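Local coordinates for protein Ufm1-specific protease (Caenorhabditis elegans, PDB 5EJJ) that cleaves the peptide bond after the C-terminal glycine of the ubiquitin-like modifier Ufm1, acting as a thiol protease, and is needed to localise certain odorant receptors to cilia, at residues L498-G504 against F516-H522; T373-G377 against F484-P490; W394-Y398 against R442-G446; E461-T467 against Y552-Q558. All blocks are in the same frame, centred on the assembly; numbering follows the deposited sequence.

Interaction 1: L498-G504 against F516-H522; sequences LAHTILG and FLVLDPH
Thr501 and Leu519 form a hydrogen-bonded antiparallel pair. Thr501 N gives to Leu519 O at 3.2 Å, and Leu519 N returns a bond to Thr501 O. Leu503 N continues the pairing to Leu517 O at 2.8 Å. This end is buried and closely packed. Leu503 CD1 lies 3.7 Å from Leu519 CB. Ile502 is paired with Val518 without hydrogen bonds, and Ile502 CD1 approaches the Phe516 ring obliquely. The strands form a beta hairpin in the papain-like peptidase domain, and the second runs out into Asp520 and His522, probable active-site residues. Asp520 OD1 takes two bonds, from His522 ND1 at 2.6 Å and, closing an Asx turn, from His522 N. The Asp520 carboxylate, by its CG, lies over one face of the His500 ring. His500 ND1 gives to Ala499 O at 2.6 Å, from above the carbonyl plane, and His500 CE1 meets His522 CE1 rim to rim, the ring planes at 75°. With His500 replaced by alanine, this bond is likely to be lost and a gap opened beside the Asp520 carboxylate. The other end is less enclosed: exposed Leu498 makes no backbone bond across, only an oblique CD2 approach to partly exposed His522.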
loop_
_atom_site.group_PDB
_atom_site.type_symbol
_atom_site.label_atom_id
_atom_site.label_comp_id
_atom_site.label_asym_id
_atom_site.label_seq_id
_atom_site.Cartn_x
_atom_site.Cartn_y
_atom_site.Cartn_z
ATOM N N LEU A 498 -31.925 -7.974 7.981
ATOM C CA LEU A 498 -30.484 -7.901 8.226
ATOM C C LEU A 498 -29.689 -7.128 7.173
ATOM O O LEU A 498 -30.161 -6.893 6.067
ATOM C CB LEU A 498 -29.923 -9.318 8.363
ATOM C CG LEU A 498 -30.423 -10.026 9.621
ATOM C CD1 LEU A 498 -29.944 -11.470 9.679
ATOM C CD2 LEU A 498 -29.984 -9.235 10.861
ATOM N N ALA A 499 -28.473 -6.732 7.540
ATOM C CA ALA A 499 -27.577 -6.027 6.623
ATOM C C ALA A 499 -26.213 -6.701 6.602
ATOM O O ALA A 499 -25.656 -7.009 7.660
ATOM C CB ALA A 499 -27.437 -4.560 7.027
ATOM N N HIS A 500 -25.689 -6.946 5.401
ATOM C CA HIS A 500 -24.351 -7.523 5.233
ATOM C C HIS A 500 -23.507 -6.694 4.245
ATOM O O HIS A 500 -24.039 -5.885 3.467
ATOM C CB HIS A 500 -24.434 -8.974 4.737
ATOM C CG HIS A 500 -25.074 -9.925 5.707
ATOM N ND1 HIS A 500 -25.481 -9.555 6.964
ATOM C CD2 HIS A 500 -25.360 -11.245 5.588
ATOM C CE1 HIS A 500 -26.001 -10.604 7.587
ATOM N NE2 HIS A 500 -25.932 -11.639 6.776
ATOM N N THR A 501 -22.189 -6.889 4.280
ATOM C CA THR A 501 -21.321 -6.291 3.272
ATOM C C THR A 501 -20.811 -7.371 2.319
ATOM O O THR A 501 -20.387 -8.441 2.757
ATOM C CB THR A 501 -20.131 -5.559 3.896
ATOM O OG1 THR A 501 -20.517 -4.978 5.150
ATOM C CG2 THR A 501 -19.653 -4.466 2.961
ATOM N N ILE A 502 -20.879 -7.102 1.016
ATOM C CA ILE A 502 -20.370 -8.043 0.019
ATOM C C ILE A 502 -19.010 -7.601 -0.546
ATOM O O ILE A 502 -18.881 -6.534 -1.152
ATOM C CB ILE A 502 -21.374 -8.272 -1.132
ATOM C CG1 ILE A 502 -22.612 -9.007 -0.621
ATOM C CG2 ILE A 502 -20.736 -9.078 -2.259
ATOM C CD1 ILE A 502 -23.677 -9.227 -1.691
ATOM N N LEU A 503 -18.001 -8.439 -0.336
ATOM C CA LEU A 503 -16.631 -8.134 -0.729
ATOM C C LEU A 503 -16.239 -8.718 -2.081
ATOM O O LEU A 503 -15.301 -8.245 -2.718
ATOM C CB LEU A 503 -15.667 -8.623 0.347
ATOM C CG LEU A 503 -15.884 -7.899 1.670
ATOM C CD1 LEU A 503 -14.978 -8.459 2.735
ATOM C CD2 LEU A 503 -15.652 -6.420 1.479
ATOM N N GLY A 504 -16.949 -9.746 -2.522
ATOM C CA GLY A 504 -16.634 -10.350 -3.800
ATOM C C GLY A 504 -17.553 -11.483 -4.194
ATOM O O GLY A 504 -18.384 -11.944 -3.410
ATOM N N PHE A 516 -20.642 -16.043 -2.801
ATOM C CA PHE A 516 -20.557 -14.643 -2.386
ATOM C C PHE A 516 -19.639 -14.461 -1.181
ATOM O O PHE A 516 -19.776 -15.171 -0.177
ATOM C CB PHE A 516 -21.946 -14.114 -2.034
ATOM C CG PHE A 516 -22.867 -13.983 -3.210
ATOM C CD1 PHE A 516 -22.944 -12.796 -3.921
ATOM C CD2 PHE A 516 -23.666 -15.037 -3.598
ATOM C CE1 PHE A 516 -23.796 -12.667 -5.003
ATOM C CE2 PHE A 516 -24.520 -14.914 -4.675
ATOM C CZ PHE A 516 -24.581 -13.728 -5.382
ATOM N N LEU A 517 -18.714 -13.503 -1.275
ATOM C CA LEU A 517 -17.807 -13.205 -0.164
ATOM C C LEU A 517 -18.440 -12.212 0.811
ATOM O O LEU A 517 -18.609 -11.033 0.502
ATOM C CB LEU A 517 -16.446 -12.705 -0.663
ATOM C CG LEU A 517 -15.404 -12.396 0.424
ATOM C CD1 LEU A 517 -15.319 -13.484 1.484
ATOM C CD2 LEU A 517 -14.045 -12.178 -0.200
ATOM N N VAL A 518 -18.787 -12.705 1.996
ATOM C CA VAL A 518 -19.584 -11.926 2.931
ATOM C C VAL A 518 -18.865 -11.594 4.226
ATOM O O VAL A 518 -18.368 -12.477 4.931
ATOM C CB VAL A 518 -20.902 -12.637 3.278
ATOM C CG1 VAL A 518 -21.748 -11.744 4.175
ATOM C CG2 VAL A 518 -21.652 -13.014 2.007
ATOM N N LEU A 519 -18.829 -10.302 4.517
ATOM C CA LEU A 519 -18.342 -9.800 5.784
ATOM C C LEU A 519 -19.570 -9.430 6.627
ATOM O O LEU A 519 -20.329 -8.510 6.284
ATOM C CB LEU A 519 -17.414 -8.604 5.555
ATOM C CG LEU A 519 -16.653 -8.039 6.754
ATOM C CD1 LEU A 519 -15.661 -9.040 7.312
ATOM C CD2 LEU A 519 -15.960 -6.747 6.376
ATOM N N ASP A 520 -19.752 -10.175 7.720
ATOM C CA ASP A 520 -20.950 -10.131 8.566
ATOM C C ASP A 520 -20.804 -9.149 9.722
ATOM O O ASP A 520 -20.027 -9.382 10.641
ATOM C CB ASP A 520 -21.234 -11.535 9.118
ATOM C CG ASP A 520 -22.572 -11.637 9.832
ATOM O OD1 ASP A 520 -22.808 -10.862 10.785
ATOM O OD2 ASP A 520 -23.389 -12.504 9.438
ATOM N N PRO A 521 -21.588 -8.064 9.691
ATOM C CA PRO A 521 -21.470 -6.938 10.629
ATOM C C PRO A 521 -21.835 -7.283 12.058
ATOM O O PRO A 521 -21.611 -6.455 12.941
ATOM C CB PRO A 521 -22.471 -5.915 10.080
ATOM C CG PRO A 521 -22.684 -6.315 8.649
ATOM C CD PRO A 521 -22.591 -7.808 8.646
ATOM N N HIS A 522 -22.389 -8.471 12.278
ATOM C CA HIS A 522 -22.837 -8.875 13.611
ATOM C C HIS A 522 -21.693 -9.520 14.392
ATOM O O HIS A 522 -21.310 -10.675 14.139
ATOM C CB HIS A 522 -24.051 -9.807 13.522
ATOM C CG HIS A 522 -25.089 -9.357 12.536
ATOM N ND1 HIS A 522 -25.103 -9.786 11.224
ATOM C CD2 HIS A 522 -26.142 -8.515 12.665
ATOM C CE1 HIS A 522 -26.121 -9.230 10.592
ATOM N NE2 HIS A 522 -26.768 -8.453 11.443
#

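Interaction 2: T373-G377 against F484-P490; sequences TTVNG and FETSGTP
Phe484 carries CG beside its backbone N and opposite its carbonyl carbon (chi1 -74°), which turns the ring to the backbone of Thr374 and Val375. Thr373 turns its methyl, CG2, to the far side from its own N, and this methyl reaches Phe484 CB at 3.5 Å. The two side chains cross at a slant. The backbone of Thr374 also packs here, with its O 3.4 Å from Phe484 CB. Val375 CA borders the ring at CD1, at an oblique angle. The contact joins the end of the sheet strand 371-374 to the loop that leads from helix 477-484 into strand 491-494 of the peptidase domain. A single backbone bond ties the two segments: Asn376 N gives to Gly488 O at 2.8 Å, nearly straight at 165°. Gly488 has a positive phi, and a CB on it would run into Asn376 CB, which lies 3.5 Å from Gly488 CA. Val375 CG2 touches the Gly488 carbonyl oxygen and also packs on Pro490, where CG2 and CD are 4.2 Å apart. Trp407 of helix 396-409 touches both Val375 and Pro490. On the exposed side, Asn376 OD1 is hydrogen-bonded to Lys332 NZ.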
loop_
_atom_site.group_PDB
_atom_site.type_symbol
_atom_site.label_atom_id
_atom_site.label_comp_id
_atom_site.label_asym_id
_atom_site.label_seq_id
_atom_site.Cartn_x
_atom_site.Cartn_y
_atom_site.Cartn_z
ATOM N N THR A 373 -14.037 -12.156 -8.776
ATOM C CA THR A 373 -13.829 -10.717 -8.770
ATOM C C THR A 373 -14.039 -10.231 -7.342
ATOM O O THR A 373 -15.019 -10.564 -6.680
ATOM C CB THR A 373 -14.734 -9.975 -9.776
ATOM O OG1 THR A 373 -14.593 -10.566 -11.075
ATOM C CG2 THR A 373 -14.335 -8.518 -9.872
ATOM N N THR A 374 -13.079 -9.465 -6.857
ATOM C CA THR A 374 -13.037 -9.126 -5.456
ATOM C C THR A 374 -13.031 -7.613 -5.323
ATOM O O THR A 374 -12.985 -6.896 -6.321
ATOM C CB THR A 374 -11.779 -9.721 -4.805
ATOM O OG1 THR A 374 -11.803 -9.492 -3.394
ATOM C CG2 THR A 374 -10.522 -9.081 -5.392
ATOM N N VAL A 375 -13.090 -7.139 -4.085
ATOM C CA VAL A 375 -13.048 -5.715 -3.797
ATOM C C VAL A 375 -11.677 -5.170 -4.184
ATOM O O VAL A 375 -10.678 -5.878 -4.118
ATOM C CB VAL A 375 -13.348 -5.443 -2.303
ATOM C CG1 VAL A 375 -12.176 -5.848 -1.432
ATOM C CG2 VAL A 375 -13.699 -3.987 -2.076
ATOM N N ASN A 376 -11.640 -3.907 -4.588
ATOM C CA ASN A 376 -10.460 -3.325 -5.224
ATOM C C ASN A 376 -9.305 -2.896 -4.324
ATOM O O ASN A 376 -8.174 -3.312 -4.549
ATOM C CB ASN A 376 -10.865 -2.151 -6.095
ATOM C CG ASN A 376 -9.780 -1.751 -7.044
ATOM O OD1 ASN A 376 -9.524 -0.560 -7.246
ATOM N ND2 ASN A 376 -9.113 -2.746 -7.629
ATOM N N GLY A 377 -9.567 -2.043 -3.342
ATOM C CA GLY A 377 -8.521 -1.621 -2.416
ATOM C C GLY A 377 -8.622 -2.252 -1.033
ATOM O O GLY A 377 -9.203 -3.325 -0.883
ATOM N N PHE A 484 -17.384 -4.692 -8.873
ATOM C CA PHE A 484 -16.089 -4.965 -8.250
ATOM C C PHE A 484 -14.873 -4.773 -9.175
ATOM O O PHE A 484 -13.805 -4.378 -8.720
ATOM C CB PHE A 484 -16.079 -6.373 -7.677
ATOM C CG PHE A 484 -16.872 -6.524 -6.420
ATOM C CD1 PHE A 484 -16.701 -5.652 -5.367
ATOM C CD2 PHE A 484 -17.779 -7.558 -6.280
ATOM C CE1 PHE A 484 -17.428 -5.807 -4.198
ATOM C CE2 PHE A 484 -18.503 -7.719 -5.117
ATOM C CZ PHE A 484 -18.328 -6.847 -4.079
ATOM N N GLU A 485 -15.028 -5.048 -10.467
ATOM C CA GLU A 485 -13.931 -4.882 -11.410
ATOM C C GLU A 485 -13.766 -3.412 -11.803
ATOM O O GLU A 485 -12.847 -3.048 -12.528
ATOM C CB GLU A 485 -14.152 -5.755 -12.654
ATOM C CG GLU A 485 -12.876 -6.420 -13.212
ATOM C CD GLU A 485 -12.070 -5.520 -14.170
ATOM O OE1 GLU A 485 -12.671 -4.968 -15.127
ATOM O OE2 GLU A 485 -10.834 -5.372 -13.970
ATOM N N THR A 486 -14.650 -2.559 -11.315
ATOM C CA THR A 486 -14.633 -1.158 -11.716
ATOM C C THR A 486 -14.573 -0.256 -10.500
ATOM O O THR A 486 -13.506 0.174 -10.083
ATOM C CB THR A 486 -15.888 -0.791 -12.529
ATOM O OG1 THR A 486 -16.002 -1.674 -13.645
ATOM C CG2 THR A 486 -15.796 0.640 -13.035
ATOM N N SER A 487 -15.732 0.029 -9.930
ATOM C CA SER A 487 -15.792 0.878 -8.762
ATOM C C SER A 487 -15.045 0.203 -7.610
ATOM O O SER A 487 -14.444 0.870 -6.770
ATOM C CB SER A 487 -17.255 1.177 -8.407
ATOM O OG SER A 487 -17.921 1.790 -9.504
ATOM N N GLY A 488 -15.077 -1.126 -7.591
ATOM C CA GLY A 488 -14.335 -1.917 -6.624
ATOM C C GLY A 488 -14.520 -1.610 -5.147
ATOM O O GLY A 488 -13.647 -1.913 -4.344
ATOM N N THR A 489 -15.655 -1.018 -4.787
ATOM C CA THR A 489 -15.984 -0.707 -3.391
ATOM C C THR A 489 -16.777 -1.814 -2.709
ATOM O O THR A 489 -17.456 -2.597 -3.380
ATOM C CB THR A 489 -16.824 0.541 -3.330
ATOM O OG1 THR A 489 -17.879 0.431 -4.302
ATOM C CG2 THR A 489 -15.968 1.744 -3.659
ATOM N N PRO A 490 -16.704 -1.888 -1.372
ATOM C CA PRO A 490 -17.500 -2.940 -0.739
ATOM C C PRO A 490 -18.976 -2.619 -0.954
ATOM O O PRO A 490 -19.356 -1.448 -1.088
ATOM C CB PRO A 490 -17.133 -2.838 0.748
ATOM C CG PRO A 490 -15.956 -1.902 0.818
ATOM C CD PRO A 490 -16.060 -1.012 -0.383
#

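Interaction 3: W394-Y398 against R442-G446; sequences WGCAY and RQWIG
Tyr398 OH is gripped by two groups: it donates to the backbone oxygen Gln443 O at 3.0 Å, in the carbonyl plane, and also bonds Gln425 NE2 of helix 421-425. Tyr398 lies near the start of helix 396-409, which carries Cys396, the probable catalytic cysteine. A nucleophilic cysteine at the start of a central helix is the hallmark of the papain-like fold. Segment 442-446 runs past this helix start and ends at Gly446, the N-cap position of helix 447-457. Ile445 lies over one face of the Tyr398 ring, with CD1 4.0 Å from CE2. Ala397 points its CB at Ile445 O. Trp394 has the largest share of the contact. Its CG stands between the backbone N and the carbonyl carbon (chi1 57°), which brings the indole against the backbone of Arg442 and Gln443. Arg442 CA makes a CH-pi contact over the six-membered ring, 3.7 Å from its centroid. Arg442 CG lies over the same indole, 3.6 Å from Trp394 CE2, while Gln443 O comes to the ring edge. Shortening Trp394 to a serine would probably leave Arg442 without the surface it rests on and its side chain free to swing. Beside this contact, Trp394 CB packs against Trp444 CB at 3.6 Å, and Trp444 CA makes a CA-H...O contact to Trp394 O.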
loop_
_atom_site.group_PDB
_atom_site.type_symbol
_atom_site.label_atom_id
_atom_site.label_comp_id
_atom_site.label_asym_id
_atom_site.label_seq_id
_atom_site.Cartn_x
_atom_site.Cartn_y
_atom_site.Cartn_z
ATOM N N TRP A 394 -29.862 -3.337 16.339
ATOM C CA TRP A 394 -30.158 -2.252 15.409
ATOM C C TRP A 394 -29.010 -1.792 14.489
ATOM O O TRP A 394 -29.246 -1.398 13.337
ATOM C CB TRP A 394 -30.687 -1.063 16.202
ATOM C CG TRP A 394 -29.735 -0.609 17.263
ATOM C CD1 TRP A 394 -29.385 -1.279 18.405
ATOM C CD2 TRP A 394 -29.005 0.617 17.277
ATOM N NE1 TRP A 394 -28.490 -0.537 19.131
ATOM C CE2 TRP A 394 -28.237 0.630 18.460
ATOM C CE3 TRP A 394 -28.930 1.710 16.407
ATOM C CZ2 TRP A 394 -27.402 1.694 18.792
ATOM C CZ3 TRP A 394 -28.106 2.770 16.740
ATOM C CH2 TRP A 394 -27.353 2.754 17.922
ATOM N N GLY A 395 -27.780 -1.841 14.996
ATOM C CA GLY A 395 -26.633 -1.273 14.301
ATOM C C GLY A 395 -26.096 -1.958 13.049
ATOM O O GLY A 395 -25.293 -1.352 12.344
ATOM N N CYS A 396 -26.535 -3.190 12.765
ATOM C CA CYS A 396 -25.995 -3.991 11.650
ATOM C C CYS A 396 -25.647 -3.199 10.377
ATOM O O CYS A 396 -24.586 -3.387 9.784
ATOM C CB CYS A 396 -26.884 -5.219 11.327
ATOM S SG CYS A 396 -28.652 -4.963 10.875
ATOM N N ALA A 397 -26.524 -2.290 9.981
ATOM C CA ALA A 397 -26.297 -1.530 8.766
ATOM C C ALA A 397 -25.360 -0.362 9.006
ATOM O O ALA A 397 -24.699 0.094 8.083
ATOM C CB ALA A 397 -27.611 -1.045 8.188
ATOM N N TYR A 398 -25.314 0.133 10.237
ATOM C CA TYR A 398 -24.383 1.205 10.582
ATOM C C TYR A 398 -22.957 0.721 10.360
ATOM O O TYR A 398 -22.117 1.416 9.787
ATOM C CB TYR A 398 -24.524 1.586 12.054
ATOM C CG TYR A 398 -25.713 2.440 12.388
ATOM C CD1 TYR A 398 -26.810 1.901 13.037
ATOM C CD2 TYR A 398 -25.728 3.795 12.077
ATOM C CE1 TYR A 398 -27.895 2.682 13.354
ATOM C CE2 TYR A 398 -26.801 4.587 12.388
ATOM C CZ TYR A 398 -27.887 4.023 13.028
ATOM O OH TYR A 398 -28.974 4.796 13.349
ATOM N N ARG A 442 -30.908 5.189 18.555
ATOM C CA ARG A 442 -31.085 3.717 18.666
ATOM C C ARG A 442 -32.018 3.019 17.625
ATOM O O ARG A 442 -32.493 1.905 17.859
ATOM C CB ARG A 442 -31.392 3.274 20.108
ATOM C CG ARG A 442 -30.943 1.850 20.455
ATOM C CD ARG A 442 -31.437 1.403 21.834
ATOM N NE ARG A 442 -30.961 2.279 22.905
ATOM C CZ ARG A 442 -31.320 2.174 24.184
ATOM N NH1 ARG A 442 -32.167 1.225 24.562
ATOM N NH2 ARG A 442 -30.831 3.021 25.088
ATOM N N GLN A 443 -32.240 3.659 16.472
ATOM C CA GLN A 443 -33.030 3.085 15.367
ATOM C C GLN A 443 -32.175 2.277 14.412
ATOM O O GLN A 443 -31.187 2.786 13.890
ATOM C CB GLN A 443 -33.663 4.174 14.490
ATOM C CG GLN A 443 -34.562 5.160 15.185
ATOM C CD GLN A 443 -33.779 6.102 16.076
ATOM O OE1 GLN A 443 -34.243 6.504 17.156
ATOM N NE2 GLN A 443 -32.556 6.423 15.648
ATOM N N TRP A 444 -32.584 1.046 14.127
ATOM C CA TRP A 444 -32.005 0.306 13.012
ATOM C C TRP A 444 -32.400 0.989 11.701
ATOM O O TRP A 444 -33.472 1.592 11.601
ATOM C CB TRP A 444 -32.464 -1.151 13.039
ATOM C CG TRP A 444 -33.876 -1.307 13.466
ATOM C CD1 TRP A 444 -34.344 -1.526 14.734
ATOM C CD2 TRP A 444 -35.018 -1.241 12.622
ATOM N NE1 TRP A 444 -35.716 -1.607 14.723
ATOM C CE2 TRP A 444 -36.154 -1.433 13.437
ATOM C CE3 TRP A 444 -35.192 -1.041 11.247
ATOM C CZ2 TRP A 444 -37.444 -1.430 12.921
ATOM C CZ3 TRP A 444 -36.469 -1.036 10.737
ATOM C CH2 TRP A 444 -37.582 -1.231 11.571
ATOM N N ILE A 445 -31.513 0.941 10.713
ATOM C CA ILE A 445 -31.809 1.548 9.421
ATOM C C ILE A 445 -31.363 0.629 8.304
ATOM O O ILE A 445 -30.858 -0.465 8.559
ATOM C CB ILE A 445 -31.137 2.913 9.247
ATOM C CG1 ILE A 445 -29.630 2.803 9.472
ATOM C CG2 ILE A 445 -31.735 3.925 10.192
ATOM C CD1 ILE A 445 -28.863 3.987 8.966
ATOM N N GLY A 446 -31.548 1.072 7.066
ATOM C CA GLY A 446 -31.248 0.219 5.934
ATOM C C GLY A 446 -30.635 0.915 4.738
ATOM O O GLY A 446 -30.113 2.021 4.838
#

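Interaction 4: E461-T467 against Y552-Q558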
loop_
_atom_site.group_PDB
_atom_site.type_symbol
_atom_site.label_atom_id
_atom_site.label_comp_id
_atom_site.label_asym_id
_atom_site.label_seq_id
_atom_site.Cartn_x
_atom_site.Cartn_y
_atom_site.Cartn_z
ATOM N N GLU A 461 -21.947 9.712 -4.608
ATOM C CA GLU A 461 -23.031 9.148 -5.389
ATOM C C GLU A 461 -23.036 7.607 -5.371
ATOM O O GLU A 461 -21.986 6.980 -5.471
ATOM C CB GLU A 461 -22.946 9.666 -6.825
ATOM C CG GLU A 461 -24.131 9.272 -7.687
ATOM C CD GLU A 461 -23.800 9.268 -9.163
ATOM O OE1 GLU A 461 -22.971 10.113 -9.583
ATOM O OE2 GLU A 461 -24.362 8.413 -9.892
ATOM N N CYS A 462 -24.217 7.000 -5.245
ATOM C CA CYS A 462 -24.335 5.542 -5.322
ATOM C C CYS A 462 -25.101 5.062 -6.543
ATOM O O CYS A 462 -25.798 5.831 -7.213
ATOM C CB CYS A 462 -25.020 4.971 -4.088
ATOM S SG CYS A 462 -24.170 5.304 -2.562
ATOM N N ARG A 463 -24.943 3.771 -6.819
ATOM C CA ARG A 463 -25.792 3.054 -7.759
ATOM C C ARG A 463 -26.565 1.972 -7.002
ATOM O O ARG A 463 -26.081 1.417 -6.006
ATOM C CB ARG A 463 -24.983 2.486 -8.917
ATOM C CG ARG A 463 -24.646 3.556 -9.942
ATOM C CD ARG A 463 -23.813 3.021 -11.106
ATOM N NE ARG A 463 -24.375 1.805 -11.693
ATOM C CZ ARG A 463 -24.085 1.369 -12.914
ATOM N NH1 ARG A 463 -23.248 2.059 -13.680
ATOM N NH2 ARG A 463 -24.636 0.252 -13.374
ATOM N N PHE A 464 -27.788 1.699 -7.451
ATOM C CA PHE A 464 -28.663 0.801 -6.711
ATOM C C PHE A 464 -28.978 -0.460 -7.514
ATOM O O PHE A 464 -29.113 -0.416 -8.740
ATOM C CB PHE A 464 -29.957 1.521 -6.310
ATOM C CG PHE A 464 -29.737 2.821 -5.582
ATOM C CD1 PHE A 464 -29.829 2.882 -4.199
ATOM C CD2 PHE A 464 -29.453 3.985 -6.284
ATOM C CE1 PHE A 464 -29.637 4.074 -3.532
ATOM C CE2 PHE A 464 -29.246 5.182 -5.622
ATOM C CZ PHE A 464 -29.343 5.229 -4.247
ATOM N N ILE A 465 -29.078 -1.580 -6.807
ATOM C CA ILE A 465 -29.485 -2.847 -7.403
ATOM C C ILE A 465 -30.594 -3.463 -6.549
ATOM O O ILE A 465 -30.366 -3.866 -5.404
ATOM C CB ILE A 465 -28.295 -3.821 -7.529
ATOM C CG1 ILE A 465 -27.474 -3.513 -8.779
ATOM C CG2 ILE A 465 -28.762 -5.253 -7.612
ATOM C CD1 ILE A 465 -26.308 -4.464 -8.946
ATOM N N ALA A 466 -31.800 -3.518 -7.111
ATOM C CA ALA A 466 -32.971 -4.003 -6.379
ATOM C C ALA A 466 -33.514 -5.354 -6.876
ATOM O O ALA A 466 -33.457 -5.690 -8.064
ATOM C CB ALA A 466 -34.056 -2.949 -6.367
ATOM N N THR A 467 -34.070 -6.112 -5.946
ATOM C CA THR A 467 -34.285 -7.529 -6.152
ATOM C C THR A 467 -35.605 -8.003 -5.530
ATOM O O THR A 467 -35.949 -7.588 -4.428
ATOM C CB THR A 467 -33.079 -8.288 -5.545
ATOM O OG1 THR A 467 -32.019 -8.363 -6.509
ATOM C CG2 THR A 467 -33.462 -9.669 -5.095
ATOM N N TYR A 552 -34.418 -7.950 -1.733
ATOM C CA TYR A 552 -33.129 -7.419 -1.282
ATOM C C TYR A 552 -32.737 -6.128 -2.005
ATOM O O TYR A 552 -32.895 -6.027 -3.222
ATOM C CB TYR A 552 -32.037 -8.466 -1.477
ATOM C CG TYR A 552 -31.984 -9.546 -0.417
ATOM C CD1 TYR A 552 -31.008 -9.531 0.559
ATOM C CD2 TYR A 552 -32.881 -10.602 -0.413
ATOM C CE1 TYR A 552 -30.928 -10.525 1.523
ATOM C CE2 TYR A 552 -32.809 -11.600 0.557
ATOM C CZ TYR A 552 -31.829 -11.544 1.525
ATOM O OH TYR A 552 -31.724 -12.506 2.503
ATOM N N ASN A 553 -32.238 -5.144 -1.252
ATOM C CA ASN A 553 -31.662 -3.931 -1.844
ATOM C C ASN A 553 -30.115 -3.883 -1.734
ATOM O O ASN A 553 -29.524 -4.425 -0.796
ATOM C CB ASN A 553 -32.333 -2.659 -1.286
ATOM C CG ASN A 553 -33.589 -2.247 -2.081
ATOM O OD1 ASN A 553 -33.961 -2.909 -3.050
ATOM N ND2 ASN A 553 -34.241 -1.159 -1.664
ATOM N N MET A 554 -29.466 -3.265 -2.718
ATOM C CA MET A 554 -28.002 -3.235 -2.791
ATOM C C MET A 554 -27.490 -1.823 -3.098
ATOM O O MET A 554 -27.899 -1.192 -4.094
ATOM C CB MET A 554 -27.509 -4.212 -3.864
ATOM C CG MET A 554 -26.672 -5.367 -3.340
ATOM S SD MET A 554 -26.564 -6.784 -4.479
ATOM C CE MET A 554 -28.298 -7.131 -4.761
ATOM N N VAL A 555 -26.604 -1.319 -2.241
ATOM C CA VAL A 555 -25.987 -0.015 -2.489
ATOM C C VAL A 555 -24.520 -0.188 -2.896
ATOM O O VAL A 555 -23.769 -0.950 -2.273
ATOM C CB VAL A 555 -26.187 0.990 -1.312
ATOM C CG1 VAL A 555 -26.002 0.316 0.024
ATOM C CG2 VAL A 555 -25.249 2.177 -1.445
ATOM N N LEU A 556 -24.162 0.516 -3.970
ATOM C CA LEU A 556 -22.930 0.327 -4.720
ATOM C C LEU A 556 -22.174 1.641 -4.823
ATOM O O LEU A 556 -22.356 2.384 -5.800
ATOM C CB LEU A 556 -23.268 -0.134 -6.135
ATOM C CG LEU A 556 -23.285 -1.635 -6.402
ATOM C CD1 LEU A 556 -24.167 -2.359 -5.431
ATOM C CD2 LEU A 556 -23.728 -1.908 -7.820
ATOM N N PRO A 557 -21.316 1.934 -3.827
ATOM C CA PRO A 557 -20.652 3.241 -3.740
ATOM C C PRO A 557 -19.767 3.554 -4.938
ATOM O O PRO A 557 -19.028 2.688 -5.415
ATOM C CB PRO A 557 -19.834 3.118 -2.458
ATOM C CG PRO A 557 -20.575 2.084 -1.636
ATOM C CD PRO A 557 -21.026 1.094 -2.653
ATOM N N GLN A 558 -19.867 4.777 -5.442
ATOM C CA GLN A 558 -19.057 5.185 -6.587
ATOM C C GLN A 558 -17.980 6.154 -6.123
ATOM O O GLN A 558 -18.271 7.167 -5.482
ATOM C CB GLN A 558 -19.908 5.863 -7.672
ATOM C CG GLN A 558 -21.219 5.166 -8.021
ATOM C CD GLN A 558 -21.026 3.910 -8.855
ATOM O OE1 GLN A 558 -20.767 3.980 -10.059
ATOM N NE2 GLN A 558 -21.164 2.753 -8.217
#
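Two antiparallel strands of the peptidase domain's sheet, 462-467 and 552-557, pair here. Strand 552-557 continues on its other side to strand 491-494. Arg463 and Leu556 exchange backbone bonds, with Arg463 N to Leu556 O at 3.1 Å. Ile465 N gives to Met554 O at 3.0 Å, in the carbonyl plane and on a lone pair. At one end, Gln558 N reaches Glu461 O. Gln558 then folds back, bent at chi2 (-75°), and its NE2 gives to Leu556 O at 2.7 Å. Arg463 N and Gln558 NE2 meet this oxygen from opposite faces of its plane. The amide crosses the aliphatic part of Arg463 at a slant, with OE1 of Gln558 3.4 Å from Arg463 CD. The middle of one face is apolar: Ile465, Met554 and Leu556. Ile465 reaches two neighbours on it: its CG2 touches Met554 CE at 3.4 Å, and its CD1 meets Leu556 CD2 at 3.8 Å. Helix 477-484 covers this face through Glu479, Leu480 and His483. On the other face Cys462 SG packs on Val555 CG2 at 3.5 Å, near Ser451 and Ile450. Phe464 and Ala466, also on that face, are exposed. The pair is part of the curled antiparallel sheet of this C78 peptidase domain, of the papain-like clan CA, with helices 447-457 and 477-484 packed on its two faces.

Interaction 1 is the most buried of the four; the others are partly buried. Interactions 1, 2 and 4 all reach the same sheet, but interactions 1 and 4 are strand pairs with repeated backbone bonds, whereas interaction 2 has one such bond and otherwise packing. Phe484 of interaction 2 also packs on Ile502 of interaction 1, and Thr489 OG1 probably bonds to Pro557 O of interaction 4. Interaction 3 lacks strands and relies on aromatic faces and a tyrosine hydroxyl. It brings Cys396, interaction 1 brings Asp520 and His522, and the two meet at His522 and Cys396. Interaction 2 lies away from the active site.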